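Local structure of outer membrane protein SusF (Bacteroides thetaiotaomicron, 4FE9) at residues 25-30 with 56-61; 49-54 with 88-93; 66-71 with 118-123. The protein binds starch at the bacterial cell surface through carbohydrate-binding modules, before the starch is transported into the periplasm for degradation. All coordinates share one frame; numbering follows the deposited sequence.

From the N terminus, strand 27-33 supplies the first half of contact 1. The chain then passes through 49-54, the opening half of contact 2, before 56-61 closes contact 1, so these two contacts cross and share strand 48-57. Next, 66-71 opens contact 3, 88-93 closes contact 2, and 118-123 closes contact 3 beyond helix 92-102; contacts 2 and 3 therefore also cross, whereas contacts 1 and 3 follow in series. Together they tie strand 48-57 to strands 27-33 and 87-91, and strand 64-72 to strand 111-122. L54 packs on A29, A59 on A121, and F88 on V67 and L70, joining the contacts within the N-terminal domain.

Contact 1 of 3, residues 25-30 with 56-61; sequences GQLTAT and STTAEE
The end of an antiparallel strand pair in the N-terminal domain joins T28, A29 and T30 of strand 27-33 to S56 and T57 at the close of strand 48-57 and to T58 just after it. T30 and S56 are a hydrogen-bonded pair: T30 N donates to S56 O at 2.8 Å, while the return bond from S56 N to T30 O, 3.4 Å, is weak. A29 and T57 follow as a non-hydrogen-bonded pair. Beyond them, side chains join in the pairing. T28 O is gripped twice, by T57 OG1 at 2.8 Å and T58 N at 3.0 Å, from opposite faces of its carbonyl plane. T57 brings its hydroxyl there by setting OG1 trans to the backbone N (chi1 -170°), and the same oxygen accepts from A59 N at 3.3 Å, forming an ST turn. T58 OG1 stands in for a backbone carbonyl, accepting from T28 N at 3.0 Å in an almost straight bond (172°). A water bridges T58 OG1 to Q26 O. L27 CD1 meets A59 CB at 4.1 Å, and L27, A29 and T57 all touch L131 of strand 128-141. The ST turn and the two threonine hydroxyls take over from backbone pairing where strand 48-57 runs out into a loop, at one end of a domain whose family assignment is consistent with an Ig-like fold.

Contact 2 of 3, residues 49-54 with 88-93; sequences VEIAKL and FKVALA
V49 and V90 begin an antiparallel pairing of strand 48-57 with strand 87-91, whose axes approach to 4.7 Å at an angle of 140°. Backbone bonds come first. V49 N donates to V90 O at 2.9 Å and V90 N returns a bond to V49 O at 3.1 Å, both close to the line of the carbonyl. I51 N then reaches F88 O, and F88 N reaches A52 O at 2.9 Å, a donor tilted 34° from the carbonyl plane.

Apolar contacts fill the buried face. V49 CG2 meets V90 CG2 at 3.7 Å, and I51 lays its CG2 against the same V90 methyl at 3.9 Å, its side chain crossing that of V90 at about a right angle. Past the strand end, V49 CG1 touches L92 CD1. The F88 ring turns an edge to the other strand: CE2 lies 3.9 Å from L54 N, which sits in the ring plane. L95 of helix 92-102 packs on V49, I51 and V90, while I117 meets A52 and F88.

Charges occupy the other face, where E50 and K89 run side by side, pointing the same way. E50 OE2 and K89 NZ remain 4.2 Å apart, beyond a salt bridge, so their attraction is probably modest.

With A91 at the N-cap position, strand 87-91 passes directly into helix 92-102, a strand-to-helix junction that sets L95 against the V49, I51 and V90 side of the sheet, in a domain probably of Ig-like fold.

Contact 3 of 3, residues 66-71 with 118-123; sequences AVNSLT and NASAVT
N68 faces N118 and S120 across a classic beta bulge, and its side-chain amide spans both. ND2 of N68 donates to N118 OD1 at 2.9 Å and to S120 OG at 2.9 Å, with both acceptors in the N68 amide plane. The two asparagine amide planes are 72° apart, and ND2 comes in from above the N118 carbonyl plane, 36° out of it and not on a lone pair. CG of N68 lies trans to its carbonyl carbon (chi1 -53°), which helps bring ND2 over N118 and S120. At the bulge, N118 O takes two backbone donors, N68 N at 2.7 Å and S69 N at 3.2 Å. N118 N returns a bond to S69 O. Regular pairing resumes on the A66 side: A66 N reaches S120 O and S120 N reaches A66 O, while A66 CB rests on V122 CG2 at 3.8 Å. In the second shell, Q130 NE2 also donates to N118 OD1. Were N118 an alanine, N68 ND2 would probably keep only its bond to S120 OG, its amide freer to turn, and Q130 NE2 would lose this acceptor. Strand 64-72 turns its corner at the bulge beside strand 111-122, itself bonded to strand 128-141 through A119 with L131.

Contact 1 of 3, residues 25-30 with 56-61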
ATOM      1  N   GLY A  25      -3.303  -9.436  48.471  1.00 38.20           N
ATOM      2  CA  GLY A  25      -3.219 -10.944  48.602  1.00 37.92           C
ATOM      3  C   GLY A  25      -2.556 -11.624  47.383  1.00 37.58           C
ATOM      4  O   GLY A  25      -2.723 -12.840  47.174  1.00 38.24           O
ATOM      5  N   GLN A  26      -1.704 -10.865  46.660  1.00 35.62           N
ATOM      6  CA  GLN A  26      -1.347 -11.177  45.268  1.00 33.46           C
ATOM      7  C   GLN A  26      -0.051 -12.055  45.124  1.00 31.13           C
ATOM      8  O   GLN A  26       0.936 -11.873  45.859  1.00 31.28           O
ATOM      9  CB  GLN A  26      -1.199  -9.889  44.469  1.00 33.22           C
ATOM     10  CG  GLN A  26      -0.024  -9.909  43.558  1.00 35.32           C
ATOM     11  CD  GLN A  26       0.398  -8.529  43.138  1.00 45.63           C
ATOM     12  OE1 GLN A  26      -0.371  -7.574  43.251  1.00 55.83           O
ATOM     13  NE2 GLN A  26       1.631  -8.407  42.635  1.00 42.64           N
ATOM     14  N   LEU A  27      -0.079 -13.007  44.197  1.00 26.91           N
ATOM     15  CA  LEU A  27       1.027 -13.960  44.056  1.00 23.72           C
ATOM     16  C   LEU A  27       1.915 -13.606  42.884  1.00 21.64           C
ATOM     17  O   LEU A  27       1.451 -13.033  41.902  1.00 19.43           O
ATOM     18  CB  LEU A  27       0.496 -15.372  43.901  1.00 23.44           C
ATOM     19  CG  LEU A  27      -0.494 -15.851  44.979  1.00 25.65           C
ATOM     20  CD1 LEU A  27      -0.705 -17.334  44.826  1.00 23.36           C
ATOM     21  CD2 LEU A  27       0.004 -15.514  46.402  1.00 28.03           C
ATOM     22  N   THR A  28       3.211 -13.889  43.010  1.00 19.60           N
ATOM     23  CA  THR A  28       4.118 -13.638  41.915  1.00 19.06           C
ATOM     24  C   THR A  28       4.778 -14.912  41.393  1.00 16.70           C
ATOM     25  O   THR A  28       4.783 -15.937  42.052  1.00 14.25           O
ATOM     26  CB  THR A  28       5.183 -12.544  42.234  1.00 18.59           C
ATOM     27  OG1 THR A  28       5.939 -12.931  43.362  1.00 22.27           O
ATOM     28  CG2 THR A  28       4.514 -11.195  42.513  1.00 23.17           C
ATOM     29  N   ALA A  29       5.202 -14.865  40.147  1.00 15.19           N
ATOM     30  CA  ALA A  29       6.025 -15.940  39.590  1.00 14.73           C
ATOM     31  C   ALA A  29       7.210 -15.324  38.884  1.00 13.60           C
ATOM     32  O   ALA A  29       7.105 -14.229  38.345  1.00 13.36           O
ATOM     33  CB  ALA A  29       5.215 -16.779  38.625  1.00 12.70           C
ATOM     34  N   THR A  30       8.298 -16.070  38.806  1.00 13.39           N
ATOM     35  CA  THR A  30       9.452 -15.626  38.049  1.00 14.46           C
ATOM     36  C   THR A  30       9.767 -16.635  37.004  1.00 12.46           C
ATOM     37  O   THR A  30       9.858 -17.818  37.288  1.00 12.03           O
ATOM     38  CB  THR A  30      10.684 -15.420  38.952  1.00 15.06           C
ATOM     39  OG1 THR A  30      10.384 -14.404  39.909  1.00 20.14           O
ATOM     40  CG2 THR A  30      11.909 -14.980  38.115  1.00 16.22           C
ATOM     41  N   SER A  56      10.571 -19.736  40.065  1.00 17.57           N
ATOM     42  CA  SER A  56      10.078 -19.625  41.420  1.00 17.70           C
ATOM     43  C   SER A  56       8.719 -18.956  41.427  1.00 15.45           C
ATOM     44  O   SER A  56       8.323 -18.300  40.468  1.00 14.61           O
ATOM     45  CB  SER A  56      11.055 -18.816  42.284  1.00 16.18           C
ATOM     46  OG  SER A  56      11.070 -17.463  41.853  1.00 19.55           O
ATOM     47  N   THR A  57       8.036 -19.094  42.533  1.00 15.36           N
ATOM     48  CA  THR A  57       6.742 -18.470  42.721  1.00 16.03           C
ATOM     49  C   THR A  57       6.553 -18.228  44.200  1.00 15.36           C
ATOM     50  O   THR A  57       7.080 -18.979  45.009  1.00 14.13           O
ATOM     51  CB  THR A  57       5.626 -19.422  42.248  1.00 15.14           C
ATOM     52  OG1 THR A  57       4.376 -18.723  42.225  1.00 23.84           O
ATOM     53  CG2 THR A  57       5.524 -20.613  43.158  1.00 17.51           C
ATOM     54  N   THR A  58       5.721 -17.248  44.558  1.00 15.55           N
ATOM     55  CA  THR A  58       5.329 -17.111  45.940  1.00 16.78           C
ATOM     56  C   THR A  58       4.114 -17.938  46.305  1.00 17.55           C
ATOM     57  O   THR A  58       3.669 -17.898  47.443  1.00 18.07           O
ATOM     58  CB  THR A  58       5.086 -15.650  46.356  1.00 17.21           C
ATOM     59  OG1 THR A  58       3.980 -15.127  45.632  1.00 13.56           O
ATOM     60  CG2 THR A  58       6.350 -14.769  46.108  1.00 14.52           C
ATOM     61  N   ALA A  59       3.670 -18.797  45.399  1.00 19.32           N
ATOM     62  CA  ALA A  59       2.578 -19.739  45.719  1.00 19.95           C
ATOM     63  C   ALA A  59       3.073 -20.829  46.661  1.00 22.02           C
ATOM     64  O   ALA A  59       4.254 -21.165  46.668  1.00 22.01           O
ATOM     65  CB  ALA A  59       2.014 -20.351  44.460  1.00 19.91           C
ATOM     66  N   GLU A  60       2.170 -21.345  47.489  1.00 23.87           N
ATOM     67  CA  GLU A  60       2.528 -22.333  48.505  1.00 27.31           C
ATOM     68  C   GLU A  60       3.017 -23.641  47.882  1.00 29.06           C
ATOM     69  O   GLU A  60       2.582 -24.033  46.775  1.00 29.71           O
ATOM     70  CB  GLU A  60       1.339 -22.586  49.446  1.00 26.39           C
ATOM     71  CG  GLU A  60       1.029 -21.381  50.346  1.00 31.92           C
ATOM     72  CD  GLU A  60      -0.086 -21.648  51.374  1.00 43.69           C
ATOM     73  OE1 GLU A  60      -0.981 -20.783  51.516  1.00 49.55           O
ATOM     74  OE2 GLU A  60       0.006 -22.649  52.118  1.00 49.47           O
ATOM     75  N   GLU A  61       3.912 -24.322  48.584  1.00 30.49           N
ATOM     76  CA  GLU A  61       4.294 -25.673  48.209  1.00 32.37           C
ATOM     77  C   GLU A  61       3.041 -26.579  48.126  1.00 31.65           C
ATOM     78  O   GLU A  61       2.087 -26.422  48.907  1.00 32.17           O
ATOM     79  CB  GLU A  61       5.305 -26.242  49.220  1.00 32.40           C
ATOM     80  CG  GLU A  61       6.478 -26.954  48.567  1.00 37.72           C
ATOM     81  CD  GLU A  61       6.844 -26.344  47.218  1.00 53.64           C
ATOM     82  OE1 GLU A  61       6.804 -27.077  46.203  1.00 60.16           O
ATOM     83  OE2 GLU A  61       7.078 -25.111  47.162  1.00 56.85           O
TER
HETATM   84  O   HOH W   1       3.384 -12.671  46.543  1.00 17.67           O

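Contact 2 of 3, residues 49-54 with 88-93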
ATOM      1  N   VAL A  49      11.674 -27.779  21.511  1.00 15.71           N
ATOM      2  CA  VAL A  49      12.640 -26.937  22.220  1.00 13.80           C
ATOM      3  C   VAL A  49      12.040 -26.425  23.518  1.00 13.97           C
ATOM      4  O   VAL A  49      10.837 -26.209  23.602  1.00 11.25           O
ATOM      5  CB  VAL A  49      13.056 -25.722  21.357  1.00 13.49           C
ATOM      6  CG1 VAL A  49      13.987 -26.185  20.197  1.00 14.57           C
ATOM      7  CG2 VAL A  49      11.827 -25.037  20.789  1.00 10.78           C
ATOM      8  N   GLU A  50      12.899 -26.177  24.502  1.00 12.97           N
ATOM      9  CA  GLU A  50      12.498 -25.580  25.757  1.00 13.13           C
ATOM     10  C   GLU A  50      12.700 -24.122  25.676  1.00 13.68           C
ATOM     11  O   GLU A  50      13.857 -23.643  25.662  1.00 13.26           O
ATOM     12  CB  GLU A  50      13.381 -26.114  26.879  1.00 13.56           C
ATOM     13  CG  GLU A  50      13.831 -27.536  26.667  1.00 15.23           C
ATOM     14  CD  GLU A  50      14.375 -28.197  27.960  1.00 29.83           C
ATOM     15  OE1 GLU A  50      15.076 -27.518  28.748  1.00 29.77           O
ATOM     16  OE2 GLU A  50      14.155 -29.406  28.148  1.00 32.20           O
ATOM     17  N   ILE A  51      11.617 -23.363  25.804  1.00 12.19           N
ATOM     18  CA  ILE A  51      11.724 -21.938  25.561  1.00 10.44           C
ATOM     19  C   ILE A  51      11.649 -21.068  26.823  1.00  9.73           C
ATOM     20  O   ILE A  51      12.029 -19.888  26.798  1.00  7.92           O
ATOM     21  CB  ILE A  51      10.747 -21.460  24.479  1.00 10.88           C
ATOM     22  CG1 ILE A  51       9.307 -21.681  24.922  1.00 10.87           C
ATOM     23  CG2 ILE A  51      11.011 -22.198  23.176  1.00 11.45           C
ATOM     24  CD1 ILE A  51       8.283 -21.022  23.979  1.00 16.35           C
ATOM     25  N   ALA A  52      11.178 -21.650  27.923  1.00  8.91           N
ATOM     26  CA  ALA A  52      11.030 -20.913  29.147  1.00  9.11           C
ATOM     27  C   ALA A  52      10.906 -21.870  30.335  1.00 10.38           C
ATOM     28  O   ALA A  52      10.696 -23.081  30.159  1.00 10.87           O
ATOM     29  CB  ALA A  52       9.823 -19.956  29.074  1.00  9.72           C
ATOM     30  N   LYS A  53      11.103 -21.341  31.536  1.00 11.60           N
ATOM     31  CA  LYS A  53      11.046 -22.155  32.752  1.00 12.98           C
ATOM     32  C   LYS A  53      10.446 -21.304  33.858  1.00 13.37           C
ATOM     33  O   LYS A  53      10.701 -20.115  33.914  1.00 12.43           O
ATOM     34  CB  LYS A  53      12.455 -22.617  33.136  1.00 13.68           C
ATOM     35  CG  LYS A  53      12.531 -23.531  34.353  1.00 18.34           C
ATOM     36  CD  LYS A  53      14.018 -23.922  34.637  1.00 27.97           C
ATOM     37  CE  LYS A  53      14.160 -24.768  35.923  1.00 31.22           C
ATOM     38  NZ  LYS A  53      12.974 -25.618  36.127  1.00 31.25           N
ATOM     39  N   LEU A  54       9.524 -21.881  34.638  1.00 13.92           N
ATOM     40  CA  LEU A  54       9.091 -21.254  35.879  1.00 15.19           C
ATOM     41  C   LEU A  54      10.092 -21.530  36.973  1.00 15.78           C
ATOM     42  O   LEU A  54      10.335 -22.673  37.317  1.00 16.53           O
ATOM     43  CB  LEU A  54       7.703 -21.772  36.313  1.00 15.85           C
ATOM     44  CG  LEU A  54       7.285 -21.296  37.708  1.00 16.48           C
ATOM     45  CD1 LEU A  54       7.105 -19.794  37.684  1.00 14.08           C
ATOM     46  CD2 LEU A  54       6.016 -21.975  38.132  1.00 24.79           C
ATOM     47  N   PHE A  88       8.698 -25.129  29.797  1.00 10.51           N
ATOM     48  CA  PHE A  88       7.739 -24.984  28.696  1.00 10.60           C
ATOM     49  C   PHE A  88       8.358 -25.373  27.368  1.00 11.25           C
ATOM     50  O   PHE A  88       9.461 -24.902  27.006  1.00 11.05           O
ATOM     51  CB  PHE A  88       7.206 -23.544  28.645  1.00  9.48           C
ATOM     52  CG  PHE A  88       6.483 -23.139  29.888  1.00  9.72           C
ATOM     53  CD1 PHE A  88       5.101 -23.358  29.999  1.00 21.03           C
ATOM     54  CD2 PHE A  88       7.189 -22.804  31.034  1.00 13.05           C
ATOM     55  CE1 PHE A  88       4.438 -23.139  31.209  1.00 20.26           C
ATOM     56  CE2 PHE A  88       6.530 -22.569  32.247  1.00 17.65           C
ATOM     57  CZ  PHE A  88       5.155 -22.748  32.331  1.00 18.35           C
ATOM     58  N   LYS A  89       7.719 -26.325  26.698  1.00 11.81           N
ATOM     59  CA  LYS A  89       8.231 -26.894  25.432  1.00 11.69           C
ATOM     60  C   LYS A  89       7.273 -26.590  24.284  1.00 12.76           C
ATOM     61  O   LYS A  89       6.033 -26.643  24.460  1.00 11.08           O
ATOM     62  CB  LYS A  89       8.364 -28.403  25.564  1.00 11.52           C
ATOM     63  CG  LYS A  89       9.444 -28.874  26.504  1.00 15.24           C
ATOM     64  CD  LYS A  89       9.803 -30.310  26.174  1.00 29.73           C
ATOM     65  CE  LYS A  89      10.352 -31.022  27.385  1.00 42.04           C
ATOM     66  NZ  LYS A  89      11.241 -32.162  27.011  1.00 47.50           N
ATOM     67  N   VAL A  90       7.831 -26.354  23.090  1.00 11.08           N
ATOM     68  CA  VAL A  90       7.041 -26.239  21.890  1.00 10.83           C
ATOM     69  C   VAL A  90       7.696 -27.071  20.793  1.00 12.75           C
ATOM     70  O   VAL A  90       8.895 -27.369  20.862  1.00 10.36           O
ATOM     71  CB  VAL A  90       6.909 -24.759  21.406  1.00 10.03           C
ATOM     72  CG1 VAL A  90       6.093 -23.929  22.423  1.00 12.99           C
ATOM     73  CG2 VAL A  90       8.301 -24.129  21.183  1.00 12.47           C
ATOM     74  N   ALA A  91       6.917 -27.430  19.771  1.00 11.14           N
ATOM     75  CA  ALA A  91       7.478 -28.084  18.590  1.00 12.63           C
ATOM     76  C   ALA A  91       8.253 -27.039  17.778  1.00 12.39           C
ATOM     77  O   ALA A  91       7.751 -25.958  17.519  1.00 11.49           O
ATOM     78  CB  ALA A  91       6.310 -28.736  17.686  1.00 12.25           C
ATOM     79  N   LEU A  92       9.510 -27.339  17.479  1.00 12.73           N
ATOM     80  CA  LEU A  92      10.357 -26.390  16.760  1.00 13.97           C
ATOM     81  C   LEU A  92       9.701 -25.921  15.453  1.00 12.69           C
ATOM     82  O   LEU A  92       9.718 -24.730  15.118  1.00 12.81           O
ATOM     83  CB  LEU A  92      11.733 -27.011  16.472  1.00 13.24           C
ATOM     84  CG  LEU A  92      12.739 -26.043  15.827  1.00 16.49           C
ATOM     85  CD1 LEU A  92      12.820 -24.755  16.602  1.00 17.72           C
ATOM     86  CD2 LEU A  92      14.108 -26.662  15.713  1.00 20.72           C
ATOM     87  N   ALA A  93       9.142 -26.851  14.699  1.00 14.56           N
ATOM     88  CA  ALA A  93       8.531 -26.472  13.407  1.00 14.01           C
ATOM     89  C   ALA A  93       7.422 -25.430  13.608  1.00 14.09           C
ATOM     90  O   ALA A  93       7.252 -24.536  12.787  1.00 13.59           O
ATOM     91  CB  ALA A  93       7.993 -27.697  12.699  1.00 16.31           C
TER

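Contact 3 of 3, residues 66-71 with 118-123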
ATOM      1  N   ALA A  66      -1.278 -24.091  36.456  1.00 14.88           N
ATOM      2  CA  ALA A  66      -2.043 -24.143  35.207  1.00 15.03           C
ATOM      3  C   ALA A  66      -1.661 -22.978  34.346  1.00 14.07           C
ATOM      4  O   ALA A  66      -1.550 -21.849  34.835  1.00 14.32           O
ATOM      5  CB  ALA A  66      -3.559 -24.105  35.494  1.00 15.19           C
ATOM      6  N   VAL A  67      -1.615 -23.201  33.040  1.00 13.14           N
ATOM      7  CA  VAL A  67      -1.240 -22.125  32.125  1.00 12.99           C
ATOM      8  C   VAL A  67      -2.439 -21.595  31.414  1.00 13.09           C
ATOM      9  O   VAL A  67      -3.082 -22.322  30.683  1.00 13.33           O
ATOM     10  CB  VAL A  67      -0.107 -22.572  31.104  1.00 12.28           C
ATOM     11  CG1 VAL A  67       0.329 -21.407  30.238  1.00 10.13           C
ATOM     12  CG2 VAL A  67       1.067 -23.095  31.848  1.00 12.96           C
ATOM     13  N   ASN A  68      -2.830 -20.357  31.751  1.00 13.96           N
ATOM     14  CA  ASN A  68      -4.030 -19.707  31.178  1.00 14.18           C
ATOM     15  C   ASN A  68      -3.754 -19.195  29.772  1.00 14.23           C
ATOM     16  O   ASN A  68      -4.650 -19.118  28.950  1.00 12.92           O
ATOM     17  CB  ASN A  68      -4.479 -18.492  32.047  1.00 14.51           C
ATOM     18  CG  ASN A  68      -4.669 -18.853  33.475  1.00 17.28           C
ATOM     19  OD1 ASN A  68      -5.234 -19.910  33.783  1.00 24.71           O
ATOM     20  ND2 ASN A  68      -4.050 -18.082  34.368  1.00 21.66           N
ATOM     21  N   SER A  69      -2.540 -18.729  29.527  1.00 13.69           N
ATOM     22  CA  SER A  69      -2.177 -18.387  28.143  1.00 14.91           C
ATOM     23  C   SER A  69      -0.680 -18.284  27.973  1.00 13.77           C
ATOM     24  O   SER A  69       0.025 -18.096  28.947  1.00 13.34           O
ATOM     25  CB  SER A  69      -2.868 -17.097  27.699  1.00 14.51           C
ATOM     26  OG  SER A  69      -2.320 -15.971  28.341  1.00 21.20           O
ATOM     27  N   LEU A  70      -0.194 -18.721  26.815  1.00 13.26           N
ATOM     28  CA  LEU A  70       1.208 -18.506  26.451  1.00 12.92           C
ATOM     29  C   LEU A  70       1.258 -17.820  25.109  1.00 13.32           C
ATOM     30  O   LEU A  70       0.752 -18.345  24.123  1.00 15.29           O
ATOM     31  CB  LEU A  70       1.941 -19.835  26.388  1.00 12.24           C
ATOM     32  CG  LEU A  70       3.442 -19.788  26.074  1.00 14.29           C
ATOM     33  CD1 LEU A  70       4.163 -20.987  26.635  1.00 15.82           C
ATOM     34  CD2 LEU A  70       3.628 -19.733  24.591  1.00 18.05           C
ATOM     35  N   THR A  71       1.698 -16.584  25.089  1.00 13.76           N
ATOM     36  CA  THR A  71       1.649 -15.837  23.860  1.00 15.06           C
ATOM     37  C   THR A  71       3.049 -15.451  23.385  1.00 14.15           C
ATOM     38  O   THR A  71       3.978 -15.454  24.160  1.00 15.14           O
ATOM     39  CB  THR A  71       0.736 -14.595  23.976  1.00 13.93           C
ATOM     40  OG1 THR A  71       1.372 -13.604  24.770  1.00 20.40           O
ATOM     41  CG2 THR A  71      -0.554 -14.943  24.607  1.00 17.80           C
ATOM     42  N   ASN A 118       0.865 -16.501  31.195  1.00 12.59           N
ATOM     43  CA  ASN A 118      -0.096 -16.151  32.236  1.00 13.08           C
ATOM     44  C   ASN A 118      -0.489 -17.450  32.942  1.00 13.27           C
ATOM     45  O   ASN A 118      -1.086 -18.357  32.315  1.00 12.28           O
ATOM     46  CB  ASN A 118      -1.332 -15.469  31.592  1.00 13.59           C
ATOM     47  CG  ASN A 118      -2.361 -15.012  32.611  1.00 17.26           C
ATOM     48  OD1 ASN A 118      -2.657 -15.713  33.607  1.00 20.05           O
ATOM     49  ND2 ASN A 118      -2.983 -13.891  32.326  1.00 20.36           N
ATOM     50  N   ALA A 119       0.033 -17.647  34.155  1.00 11.69           N
ATOM     51  CA  ALA A 119      -0.224 -18.880  34.873  1.00 10.92           C
ATOM     52  C   ALA A 119      -1.060 -18.646  36.146  1.00 11.87           C
ATOM     53  O   ALA A 119      -1.119 -17.527  36.669  1.00 11.04           O
ATOM     54  CB  ALA A 119       1.103 -19.583  35.224  1.00 11.14           C
ATOM     55  N   SER A 120      -1.633 -19.736  36.666  1.00 11.77           N
ATOM     56  CA  SER A 120      -2.307 -19.735  37.965  1.00 11.99           C
ATOM     57  C   SER A 120      -1.847 -20.895  38.808  1.00 10.00           C
ATOM     58  O   SER A 120      -1.425 -21.932  38.291  1.00 10.35           O
ATOM     59  CB  SER A 120      -3.832 -19.802  37.790  1.00 12.06           C
ATOM     60  OG  SER A 120      -4.316 -18.600  37.234  1.00 16.90           O
ATOM     61  N   ALA A 121      -1.907 -20.721  40.115  1.00 10.29           N
ATOM     62  CA  ALA A 121      -1.636 -21.813  41.049  1.00 10.83           C
ATOM     63  C   ALA A 121      -2.967 -22.502  41.339  1.00 11.47           C
ATOM     64  O   ALA A 121      -3.951 -21.840  41.562  1.00 12.50           O
ATOM     65  CB  ALA A 121      -1.048 -21.252  42.341  1.00 11.42           C
ATOM     66  N   VAL A 122      -2.968 -23.821  41.397  1.00 11.90           N
ATOM     67  CA  VAL A 122      -4.187 -24.563  41.611  1.00 13.54           C
ATOM     68  C   VAL A 122      -4.154 -25.340  42.962  1.00 14.14           C
ATOM     69  O   VAL A 122      -3.188 -26.027  43.269  1.00 14.24           O
ATOM     70  CB  VAL A 122      -4.460 -25.511  40.424  1.00 13.09           C
ATOM     71  CG1 VAL A 122      -5.745 -26.312  40.652  1.00 15.72           C
ATOM     72  CG2 VAL A 122      -4.592 -24.674  39.112  1.00 14.23           C
ATOM     73  N   THR A 123      -5.139 -25.080  43.811  1.00 15.35           N
ATOM     74  CA  THR A 123      -5.170 -25.651  45.169  1.00 16.15           C
ATOM     75  C   THR A 123      -5.803 -27.064  45.121  1.00 17.21           C
ATOM     76  O   THR A 123      -6.335 -27.464  44.097  1.00 17.35           O
ATOM     77  CB  THR A 123      -6.055 -24.787  46.093  1.00 16.24           C
ATOM     78  OG1 THR A 123      -7.423 -24.949  45.707  1.00 16.84           O
ATOM     79  CG2 THR A 123      -5.684 -23.325  45.988  1.00 15.29           C
TER